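Local coordinates for Non-fluorescent flavoprotein (Photobacterium phosphoreum, PDB 1FVP) that binds flavin mononucleotide bearing a myristate chain, two per subunit of a homodimer related to bacterial luciferase, and may have FMN-linked alkanal monooxygenase activity, at residues A[9-13]-A[14-18]; A[83-87]-A[88-92]; A[147-150]-A[151-155]. All blocks are in the same frame, centred on the assembly; numbering follows the deposited sequence.

Interaction 1 is the buried contact of the three, whereas interactions 2 and 3 are only partly buried. The loop after strand 6-11 in interaction 1 lies against helix 138-155, which carries interaction 3, and their centres are 9 Å apart. Interaction 2 sits far off, its centre about 29 Å from that of interaction 1, yet the dimer brings the two kinds of site together: the modified flavin beside 9-18 is also hydrogen-bonded to Tyr-88 of the second subunit. The chemistry follows the setting: apolar and flavin packing in 1, helix-end hydrogen bonds plus a tyrosine-carboxylate bond in 2, one i to i+4 backbone bond with apolar packing in 3.

Interaction 1 (A[9-13]-A[14-18]); sequences FFVNF and YNKGQ. With FMA (6-(3-tetradecanoic acid) flavine mononucleotide), chain E.
Val-11 and Lys-16 meet through aliphatic carbon, CG2 of the valine lying 3.3 Å from CD of the lysine. The lysine reaches back because its chain bends at three successive torsions, starting with chi2 at -89°, and it then crosses the Phe-13 side chain at about a right angle. How closely its NZ really approaches Phe-13 is doubtful in the model. No hydrogen bond joins 9-13 to 14-18; what meets across them is mostly carbon.

Phe-10, Val-11, Phe-13 and Tyr-14 line a pocket for the flavin and its fatty chain. At the far end of that chain, C15 rests 3.7 Å above one face of the Phe-10 ring, displaced toward the rim. The Tyr-14 ring lies against the flavin itself, with its CE1 3.6 Å from C4A and its CZ 3.5 Å from C10. C4 of the flavin stands over one face of that ring.

Polar ends turn to the dimer partner. Tyr-14 OH is hydrogen-bonded to Lys-61 O of the second subunit, and Asn-12 ND2 to Ala-63 O of the same subunit.

In the fold, strand 6-11 runs parallel to strands 42-48 and 195-199. Phe-10 packs on helix 23-38, while Val-11 and Lys-16 both touch Tyr-148 of helix 138-155.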
loop_
_atom_site.group_PDB
_atom_site.type_symbol
_atom_site.label_atom_id
_atom_site.label_comp_id
_atom_site.label_asym_id
_atom_site.label_seq_id
_atom_site.Cartn_x
_atom_site.Cartn_y
_atom_site.Cartn_z
ATOM N N PHE A 9 -5.119 -9.248 -3.242
ATOM C CA PHE A 9 -5.656 -8.191 -2.366
ATOM C C PHE A 9 -6.606 -8.854 -1.354
ATOM O O PHE A 9 -7.081 -9.964 -1.606
ATOM C CB PHE A 9 -6.340 -7.089 -3.125
ATOM C CG PHE A 9 -7.762 -7.322 -3.536
ATOM C CD1 PHE A 9 -8.810 -6.963 -2.687
ATOM C CD2 PHE A 9 -8.045 -7.896 -4.772
ATOM C CE1 PHE A 9 -10.120 -7.170 -3.069
ATOM C CE2 PHE A 9 -9.367 -8.117 -5.179
ATOM C CZ PHE A 9 -10.390 -7.752 -4.304
ATOM N N PHE A 10 -6.860 -8.117 -0.304
ATOM C CA PHE A 10 -7.719 -8.504 0.810
ATOM C C PHE A 10 -8.593 -7.308 1.232
ATOM O O PHE A 10 -8.060 -6.181 1.237
ATOM C CB PHE A 10 -6.903 -8.904 2.034
ATOM C CG PHE A 10 -5.752 -9.823 1.894
ATOM C CD1 PHE A 10 -4.486 -9.349 1.607
ATOM C CD2 PHE A 10 -5.920 -11.195 2.081
ATOM C CE1 PHE A 10 -3.411 -10.218 1.496
ATOM C CE2 PHE A 10 -4.868 -12.102 1.965
ATOM C CZ PHE A 10 -3.599 -11.592 1.676
ATOM N N VAL A 11 -9.842 -7.550 1.615
ATOM C CA VAL A 11 -10.602 -6.360 2.074
ATOM C C VAL A 11 -10.107 -6.230 3.510
ATOM O O VAL A 11 -9.238 -7.028 3.916
ATOM C CB VAL A 11 -12.083 -6.491 1.830
ATOM C CG1 VAL A 11 -12.419 -6.727 0.354
ATOM C CG2 VAL A 11 -12.686 -7.575 2.696
ATOM N N ASN A 12 -10.580 -5.287 4.255
ATOM C CA ASN A 12 -10.146 -5.090 5.656
ATOM C C ASN A 12 -11.476 -4.818 6.363
ATOM O O ASN A 12 -12.005 -3.696 6.340
ATOM C CB ASN A 12 -9.097 -4.024 5.767
ATOM C CG ASN A 12 -8.686 -3.603 7.161
ATOM O OD1 ASN A 12 -8.858 -4.334 8.155
ATOM N ND2 ASN A 12 -8.121 -2.391 7.250
ATOM N N PHE A 13 -11.946 -5.920 6.922
ATOM C CA PHE A 13 -13.245 -5.831 7.625
ATOM C C PHE A 13 -13.395 -6.864 8.722
ATOM O O PHE A 13 -12.692 -7.896 8.744
ATOM C CB PHE A 13 -14.298 -5.956 6.522
ATOM C CG PHE A 13 -15.436 -5.025 6.802
ATOM C CD1 PHE A 13 -16.297 -5.305 7.863
ATOM C CD2 PHE A 13 -15.616 -3.896 6.015
ATOM C CE1 PHE A 13 -17.351 -4.455 8.154
ATOM C CE2 PHE A 13 -16.677 -3.030 6.282
ATOM C CZ PHE A 13 -17.530 -3.318 7.359
ATOM N N TYR A 14 -14.331 -6.569 9.620
ATOM C CA TYR A 14 -14.608 -7.469 10.757
ATOM C C TYR A 14 -15.724 -8.444 10.390
ATOM O O TYR A 14 -16.814 -8.120 9.910
ATOM C CB TYR A 14 -14.809 -6.703 12.060
ATOM C CG TYR A 14 -13.599 -5.907 12.519
ATOM C CD1 TYR A 14 -12.299 -6.433 12.428
ATOM C CD2 TYR A 14 -13.760 -4.634 13.067
ATOM C CE1 TYR A 14 -11.199 -5.703 12.862
ATOM C CE2 TYR A 14 -12.665 -3.901 13.505
ATOM C CZ TYR A 14 -11.391 -4.431 13.401
ATOM O OH TYR A 14 -10.340 -3.671 13.834
ATOM N N ASN A 15 -15.337 -9.680 10.635
ATOM C CA ASN A 15 -16.055 -10.923 10.424
ATOM C C ASN A 15 -16.763 -10.904 9.066
ATOM O O ASN A 15 -17.962 -10.643 8.938
ATOM C CB ASN A 15 -16.958 -11.356 11.573
ATOM C CG ASN A 15 -18.109 -10.399 11.817
ATOM O OD1 ASN A 15 -17.905 -9.362 12.466
ATOM N ND2 ASN A 15 -19.284 -10.722 11.281
ATOM N N LYS A 16 -15.930 -11.205 8.079
ATOM C CA LYS A 16 -16.428 -11.279 6.687
ATOM C C LYS A 16 -17.238 -12.585 6.654
ATOM O O LYS A 16 -17.034 -13.443 7.545
ATOM C CB LYS A 16 -15.317 -11.329 5.666
ATOM C CG LYS A 16 -14.560 -10.041 5.380
ATOM C CD LYS A 16 -15.149 -9.191 4.279
ATOM C CE LYS A 16 -16.441 -8.503 4.584
ATOM N NZ LYS A 16 -16.467 -7.717 5.824
ATOM N N GLY A 17 -18.113 -12.670 5.664
ATOM C CA GLY A 17 -18.941 -13.891 5.516
ATOM C C GLY A 17 -19.375 -14.345 6.909
ATOM O O GLY A 17 -19.958 -13.532 7.650
ATOM N N GLN A 18 -19.053 -15.590 7.231
ATOM C CA GLN A 18 -19.449 -16.097 8.568
ATOM C C GLN A 18 -18.265 -16.161 9.519
ATOM O O GLN A 18 -18.411 -15.823 10.704
ATOM C CB GLN A 18 -20.214 -17.409 8.455
ATOM C CG GLN A 18 -21.436 -17.337 7.562
ATOM C CD GLN A 18 -22.570 -16.471 8.043
ATOM O OE1 GLN A 18 -23.320 -15.904 7.236
ATOM N NE2 GLN A 18 -22.721 -16.359 9.360
HETATM N N1 FMA E . -10.748 -4.540 16.990
HETATM C C2 FMA E . -11.976 -4.939 17.331
HETATM O O2 FMA E . -12.863 -4.344 17.817
HETATM N N3 FMA E . -12.326 -6.326 17.077
HETATM C C4 FMA E . -11.446 -7.187 16.514
HETATM O O4 FMA E . -11.840 -8.327 16.345
HETATM C C4A FMA E . -10.134 -6.731 16.163
HETATM N N5 FMA E . -9.188 -7.464 15.618
HETATM C C5A FMA E . -7.950 -7.084 15.263
HETATM C C6 FMA E . -7.016 -7.946 14.703
HETATM C C7 FMA E . -5.776 -7.446 14.370
HETATM C C7M FMA E . -4.644 -8.320 13.724
HETATM C C8 FMA E . -5.424 -6.072 14.611
HETATM C C8M FMA E . -4.090 -5.500 14.267
HETATM C C9 FMA E . -6.373 -5.251 15.176
HETATM C C9A FMA E . -7.617 -5.685 15.525
HETATM N N10 FMA E . -8.616 -4.919 16.100
HETATM C C10 FMA E . -9.851 -5.293 16.450
HETATM C C1B FMA E . -8.325 -3.446 16.406
HETATM C C2B FMA E . -7.301 -3.291 17.613
HETATM O O2B FMA E . -7.483 -4.368 18.489
HETATM C C3B FMA E . -7.666 -1.970 18.264
HETATM O "O3'" FMA E . -9.011 -1.893 18.507
HETATM C C4B FMA E . -7.136 -0.797 17.437
HETATM O "O4'" FMA E . -6.386 -1.330 16.279
HETATM C C5B FMA E . -6.177 -0.004 18.357
HETATM O "O5'" FMA E . -5.721 1.190 17.500
HETATM P P FMA E . -5.684 2.688 17.996
HETATM O O1P FMA E . -5.934 2.480 19.534
HETATM O O2P FMA E . -4.305 3.078 17.781
HETATM O O3P FMA E . -6.538 3.406 17.204
HETATM C "C1'" FMA E . -7.690 -10.881 16.560
HETATM O "O1'" FMA E . -6.899 -11.753 16.035
HETATM O "O2'" FMA E . -8.264 -11.121 17.648
HETATM C "C2'" FMA E . -8.263 -9.941 15.567
HETATM C "C3'" FMA E . -7.380 -9.348 14.490
HETATM C "C4'" FMA E . -7.637 -9.862 13.123
HETATM C "C5'" FMA E . -7.021 -9.211 11.907
HETATM C "C6'" FMA E . -7.838 -9.177 10.665
HETATM C "C7'" FMA E . -9.298 -8.777 10.798
HETATM C "C8'" FMA E . -10.128 -8.986 9.598
HETATM C "C9'" FMA E . -9.649 -8.443 8.245
HETATM C C11 FMA E . -8.886 -9.483 7.468
HETATM C C12 FMA E . -7.402 -9.404 7.402
HETATM C C13 FMA E . -6.728 -8.551 6.391
HETATM C C14 FMA E . -5.976 -9.222 5.282
HETATM C C15 FMA E . -4.481 -9.168 5.349
#

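Interaction 2 (A[83-87]-A[88-92]); sequences DIAAK and YALPL. With FMA (6-(3-tetradecanoic acid) flavine mononucleotide), chain C.
A Schellman motif closes helix 80-87, with Ala-85 and Leu-90 at its two ends. Its inner bond runs from Ala-89 N to Ala-86 O, 2.8 Å long with an angle of 147° at the hydrogen. The outer bond, Leu-90 N to Ala-85 O, is weak: the length is 3.0 Å but the hydrogen angle is only 122°. Ala-89 has the positive phi that this motif needs to turn the chain off the helix axis. The apolar pairing expected around such a cap is that of Ala-85 with Leu-90, and here it is a loose one, Ala-85 CB lying 4.5 Å from Leu-90 CD1. Leu-92 adds a further contact, its CD2 4.0 Å from Ala-85 CB.

The turn is the second bend of a beta-alpha-beta crossover, in which strand 71-75 leads through helix 80-87 to strand 92-94, parallel to it. Ala-85 and Leu-90 both pack on Val-74 of the first strand, and Ala-86 touches Ser-113 of helix 100-116.

The helix end also helps to form a flavin pocket. Ile-84 spreads over one face of the isoalloxazine, with CG2 above the dimethylbenzene ring and CD1 3.8 Å from C9A. Tyr-88, the first residue to leave helical geometry, points its ring toward the fatty-acid carboxylate; CG is opposite its own carbonyl carbon, chi1 -50°. OH gives a hydrogen bond of 2.8 Å to the carboxylate atom O2', which lies at the ring edge and in its plane. Lys-87 CG stands over one face of that ring. Thr-81 and Ser-78 are hydrogen-bonded to the same ligand, and Asn-26 of the second subunit packs on Tyr-88.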
loop_
_atom_site.group_PDB
_atom_site.type_symbol
_atom_site.label_atom_id
_atom_site.label_comp_id
_atom_site.label_asym_id
_atom_site.label_seq_id
_atom_site.Cartn_x
_atom_site.Cartn_y
_atom_site.Cartn_z
ATOM N N ASP A 83 -10.734 11.730 -14.108
ATOM C CA ASP A 83 -10.367 12.779 -15.101
ATOM C C ASP A 83 -8.974 13.274 -14.673
ATOM O O ASP A 83 -7.965 13.134 -15.378
ATOM C CB ASP A 83 -11.476 13.812 -15.122
ATOM C CG ASP A 83 -11.217 15.030 -15.989
ATOM O OD1 ASP A 83 -10.330 15.819 -15.616
ATOM O OD2 ASP A 83 -11.930 15.143 -17.017
ATOM N N ILE A 84 -8.963 13.781 -13.447
ATOM C CA ILE A 84 -7.765 14.287 -12.801
ATOM C C ILE A 84 -6.564 13.360 -12.974
ATOM O O ILE A 84 -5.430 13.841 -13.162
ATOM C CB ILE A 84 -7.998 14.566 -11.272
ATOM C CG1 ILE A 84 -9.141 15.585 -11.125
ATOM C CG2 ILE A 84 -6.698 15.041 -10.589
ATOM C CD1 ILE A 84 -9.594 15.832 -9.661
ATOM N N ALA A 85 -6.801 12.080 -12.861
ATOM C CA ALA A 85 -5.720 11.084 -12.978
ATOM C C ALA A 85 -5.085 11.087 -14.368
ATOM O O ALA A 85 -3.892 10.723 -14.499
ATOM C CB ALA A 85 -6.272 9.724 -12.553
ATOM N N ALA A 86 -5.882 11.474 -15.363
ATOM C CA ALA A 86 -5.429 11.515 -16.763
ATOM C C ALA A 86 -4.345 12.587 -16.883
ATOM O O ALA A 86 -3.284 12.420 -17.499
ATOM C CB ALA A 86 -6.574 11.826 -17.701
ATOM N N LYS A 87 -4.708 13.687 -16.243
ATOM C CA LYS A 87 -3.850 14.878 -16.164
ATOM C C LYS A 87 -2.415 14.457 -15.892
ATOM O O LYS A 87 -1.542 14.741 -16.747
ATOM C CB LYS A 87 -4.393 15.819 -15.112
ATOM C CG LYS A 87 -3.839 17.231 -15.208
ATOM C CD LYS A 87 -4.797 18.209 -14.529
ATOM C CE LYS A 87 -4.293 19.642 -14.718
ATOM N NZ LYS A 87 -4.660 20.425 -13.505
ATOM N N TYR A 88 -2.152 13.772 -14.779
ATOM C CA TYR A 88 -0.765 13.350 -14.516
ATOM C C TYR A 88 -0.407 11.981 -15.079
ATOM O O TYR A 88 0.689 11.477 -14.715
ATOM C CB TYR A 88 -0.414 13.426 -13.034
ATOM C CG TYR A 88 -0.755 14.736 -12.383
ATOM C CD1 TYR A 88 0.188 15.761 -12.369
ATOM C CD2 TYR A 88 -1.992 14.965 -11.789
ATOM C CE1 TYR A 88 -0.084 16.999 -11.779
ATOM C CE2 TYR A 88 -2.286 16.187 -11.186
ATOM C CZ TYR A 88 -1.327 17.193 -11.186
ATOM O OH TYR A 88 -1.547 18.414 -10.618
ATOM N N ALA A 89 -1.243 11.386 -15.908
ATOM C CA ALA A 89 -0.990 10.083 -16.520
ATOM C C ALA A 89 -1.003 8.860 -15.617
ATOM O O ALA A 89 -0.635 7.759 -16.106
ATOM C CB ALA A 89 0.344 10.141 -17.292
ATOM N N LEU A 90 -1.412 8.957 -14.372
ATOM C CA LEU A 90 -1.479 7.841 -13.419
ATOM C C LEU A 90 -2.449 6.731 -13.840
ATOM O O LEU A 90 -3.555 6.984 -14.357
ATOM C CB LEU A 90 -1.939 8.445 -12.069
ATOM C CG LEU A 90 -1.302 9.748 -11.623
ATOM C CD1 LEU A 90 -2.271 10.545 -10.762
ATOM C CD2 LEU A 90 -0.046 9.430 -10.817
ATOM N N PRO A 91 -2.063 5.499 -13.586
ATOM C CA PRO A 91 -2.902 4.338 -13.888
ATOM C C PRO A 91 -3.973 4.294 -12.796
ATOM O O PRO A 91 -3.761 4.823 -11.688
ATOM C CB PRO A 91 -1.985 3.136 -13.866
ATOM C CG PRO A 91 -0.613 3.670 -13.591
ATOM C CD PRO A 91 -0.814 5.049 -12.974
ATOM N N LEU A 92 -5.072 3.673 -13.160
ATOM C CA LEU A 92 -6.233 3.485 -12.301
ATOM C C LEU A 92 -6.290 2.058 -11.720
ATOM O O LEU A 92 -5.753 1.087 -12.288
ATOM C CB LEU A 92 -7.495 3.715 -13.128
ATOM C CG LEU A 92 -7.737 4.885 -14.023
ATOM C CD1 LEU A 92 -9.026 4.628 -14.809
ATOM C CD2 LEU A 92 -7.952 6.124 -13.169
HETATM N N1 FMA C . -10.255 16.866 -4.610
HETATM C C2 FMA C . -10.401 18.056 -4.011
HETATM O O2 FMA C . -11.314 18.528 -3.439
HETATM N N3 FMA C . -9.285 18.997 -4.025
HETATM C C4 FMA C . -8.139 18.660 -4.633
HETATM O O4 FMA C . -7.212 19.421 -4.666
HETATM C C4A FMA C . -8.013 17.391 -5.260
HETATM N N5 FMA C . -6.912 17.034 -5.860
HETATM C C5A FMA C . -6.692 15.862 -6.459
HETATM C C6 FMA C . -5.501 15.563 -7.105
HETATM C C7 FMA C . -5.342 14.326 -7.666
HETATM C C7M FMA C . -4.032 13.890 -8.400
HETATM C C8 FMA C . -6.402 13.348 -7.630
HETATM C C8M FMA C . -6.269 11.999 -8.253
HETATM C C9 FMA C . -7.585 13.674 -7.005
HETATM C C9A FMA C . -7.791 14.900 -6.432
HETATM N N10 FMA C . -8.964 15.294 -5.771
HETATM C C10 FMA C . -9.179 16.473 -5.186
HETATM C C1B FMA C . -10.113 14.367 -5.845
HETATM C C2B FMA C . -10.977 13.607 -4.849
HETATM O O2B FMA C . -11.109 12.324 -5.457
HETATM C C3B FMA C . -12.345 14.283 -4.819
HETATM O "O3'" FMA C . -12.256 15.481 -4.146
HETATM C C4B FMA C . -13.417 13.399 -4.179
HETATM O "O4'" FMA C . -13.456 12.147 -4.950
HETATM C C5B FMA C . -14.780 14.117 -4.183
HETATM O "O5'" FMA C . -15.325 13.932 -5.616
HETATM P P FMA C . -16.311 12.796 -6.106
HETATM O O1P FMA C . -15.290 11.883 -6.872
HETATM O O2P FMA C . -16.793 12.157 -4.898
HETATM O O3P FMA C . -17.347 13.372 -6.809
HETATM C "C1'" FMA C . -4.898 18.492 -8.839
HETATM O "O1'" FMA C . -5.849 19.105 -9.476
HETATM O "O2'" FMA C . -3.753 18.904 -9.043
HETATM C "C2'" FMA C . -5.273 17.858 -7.540
HETATM C "C3'" FMA C . -4.450 16.614 -7.130
HETATM C "C4'" FMA C . -3.745 16.846 -5.842
HETATM C "C5'" FMA C . -2.611 15.898 -5.486
HETATM C "C6'" FMA C . -2.310 16.061 -4.018
HETATM C "C7'" FMA C . -1.001 15.382 -3.642
HETATM C "C8'" FMA C . -0.763 15.345 -2.181
HETATM C "C9'" FMA C . 0.559 14.749 -1.698
HETATM C C11 FMA C . 0.644 13.290 -2.106
HETATM C C12 FMA C . 1.344 13.010 -3.400
HETATM C C13 FMA C . 1.017 11.733 -4.102
HETATM C C14 FMA C . 1.785 10.539 -3.577
HETATM C C15 FMA C . 2.258 9.613 -4.668
#

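Interaction 3 (A[147-150]-A[151-155]); sequences LYIE and NYVAC
The Tyr-152 ring has the carbonyl oxygen of Ile-149 at its edge, near its plane, with CD1 of the ring 3.8 Å from that oxygen. The same CD1 meets the branch methyl of the isoleucine, Ile-149 CG2, also at 3.8 Å, the two side chains lying at a slant to each other. Beyond the segments the ring makes an edge-to-face contact with Trp-96, while its OH has a weak hydrogen bond to Asp-97 OD2. The other aromatic ring, Tyr-148, meets the ring of His-131 with the planes at about 70°.

Ile-149 O is also the acceptor of the hydrogen bond that ties the two halves together. Val-153 N reaches it at 2.8 Å, with an angle of 147° at the hydrogen. This is an ordinary i to i+4 helical bond. Val-153 CG2 sits between the valine's own N and carbonyl carbon (chi1 of CG1 -73°), a placement that brings it to 3.7 Å from Ile-149 O and 3.8 Å from Glu-150 O.

The helix is weakly bonded here and kinked, the N atoms of Leu-147 and Glu-150 making no bond to the preceding turn. This final part of helix 138-155 lies against the loop after strand 6-11: Leu-147 touches Gln-18, and Cys-155 touches Phe-13.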
loop_
_atom_site.group_PDB
_atom_site.type_symbol
_atom_site.label_atom_id
_atom_site.label_comp_id
_atom_site.label_asym_id
_atom_site.label_seq_id
_atom_site.Cartn_x
_atom_site.Cartn_y
_atom_site.Cartn_z
ATOM N N LEU A 147 -21.849 -14.121 0.459
ATOM C CA LEU A 147 -21.760 -14.077 1.916
ATOM C C LEU A 147 -20.605 -13.170 2.303
ATOM O O LEU A 147 -20.656 -12.516 3.362
ATOM C CB LEU A 147 -21.762 -15.492 2.481
ATOM C CG LEU A 147 -22.983 -15.766 3.373
ATOM C CD1 LEU A 147 -24.136 -16.269 2.528
ATOM C CD2 LEU A 147 -22.602 -16.769 4.450
ATOM N N TYR A 148 -19.597 -13.119 1.444
ATOM C CA TYR A 148 -18.426 -12.250 1.704
ATOM C C TYR A 148 -18.848 -10.784 1.545
ATOM O O TYR A 148 -18.373 -9.892 2.261
ATOM C CB TYR A 148 -17.265 -12.611 0.782
ATOM C CG TYR A 148 -15.927 -12.158 1.309
ATOM C CD1 TYR A 148 -15.335 -12.874 2.355
ATOM C CD2 TYR A 148 -15.253 -11.048 0.804
ATOM C CE1 TYR A 148 -14.096 -12.495 2.867
ATOM C CE2 TYR A 148 -14.012 -10.659 1.307
ATOM C CZ TYR A 148 -13.433 -11.380 2.341
ATOM O OH TYR A 148 -12.217 -11.017 2.856
ATOM N N ILE A 149 -19.754 -10.558 0.606
ATOM C CA ILE A 149 -20.354 -9.294 0.241
ATOM C C ILE A 149 -21.522 -8.888 1.151
ATOM O O ILE A 149 -21.486 -7.825 1.776
ATOM C CB ILE A 149 -20.937 -9.268 -1.222
ATOM C CG1 ILE A 149 -20.061 -10.017 -2.214
ATOM C CG2 ILE A 149 -21.213 -7.785 -1.602
ATOM C CD1 ILE A 149 -18.728 -9.349 -2.614
ATOM N N GLU A 150 -22.548 -9.721 1.184
ATOM C CA GLU A 150 -23.731 -9.455 2.003
ATOM C C GLU A 150 -23.360 -8.921 3.380
ATOM O O GLU A 150 -24.177 -8.200 3.993
ATOM C CB GLU A 150 -24.683 -10.634 2.170
ATOM C CG GLU A 150 -26.071 -10.464 1.568
ATOM C CD GLU A 150 -26.876 -11.706 1.344
ATOM O OE1 GLU A 150 -26.593 -12.534 0.490
ATOM O OE2 GLU A 150 -27.855 -11.758 2.125
ATOM N N ASN A 151 -22.175 -9.272 3.841
ATOM C CA ASN A 151 -21.689 -8.786 5.146
ATOM C C ASN A 151 -21.107 -7.380 4.912
ATOM O O ASN A 151 -21.438 -6.444 5.650
ATOM C CB ASN A 151 -20.673 -9.738 5.767
ATOM C CG ASN A 151 -21.379 -10.913 6.410
ATOM O OD1 ASN A 151 -21.124 -12.048 6.017
ATOM N ND2 ASN A 151 -22.262 -10.589 7.350
ATOM N N TYR A 152 -20.265 -7.341 3.889
ATOM C CA TYR A 152 -19.563 -6.143 3.441
ATOM C C TYR A 152 -20.519 -4.973 3.248
ATOM O O TYR A 152 -20.092 -3.835 3.548
ATOM C CB TYR A 152 -18.671 -6.416 2.193
ATOM C CG TYR A 152 -18.565 -5.193 1.310
ATOM C CD1 TYR A 152 -19.528 -4.959 0.322
ATOM C CD2 TYR A 152 -17.585 -4.228 1.519
ATOM C CE1 TYR A 152 -19.501 -3.794 -0.446
ATOM C CE2 TYR A 152 -17.537 -3.065 0.750
ATOM C CZ TYR A 152 -18.496 -2.845 -0.230
ATOM O OH TYR A 152 -18.453 -1.697 -0.977
ATOM N N VAL A 153 -21.731 -5.196 2.763
ATOM C CA VAL A 153 -22.690 -4.111 2.551
ATOM C C VAL A 153 -23.513 -3.791 3.800
ATOM O O VAL A 153 -24.419 -2.947 3.640
ATOM C CB VAL A 153 -23.600 -4.228 1.318
ATOM C CG1 VAL A 153 -22.868 -3.968 0.013
ATOM C CG2 VAL A 153 -24.354 -5.541 1.277
ATOM N N ALA A 154 -23.221 -4.404 4.927
ATOM C CA ALA A 154 -23.946 -4.087 6.176
ATOM C C ALA A 154 -23.492 -2.659 6.555
ATOM O O ALA A 154 -24.270 -1.799 6.997
ATOM C CB ALA A 154 -23.598 -5.048 7.289
ATOM N N CYS A 155 -22.195 -2.469 6.329
ATOM C CA CYS A 155 -21.456 -1.228 6.563
ATOM C C CYS A 155 -21.853 -0.129 5.567
ATOM O O CYS A 155 -22.529 0.855 5.945
ATOM C CB CYS A 155 -19.952 -1.441 6.555
ATOM S SG CYS A 155 -19.083 -1.422 4.961
#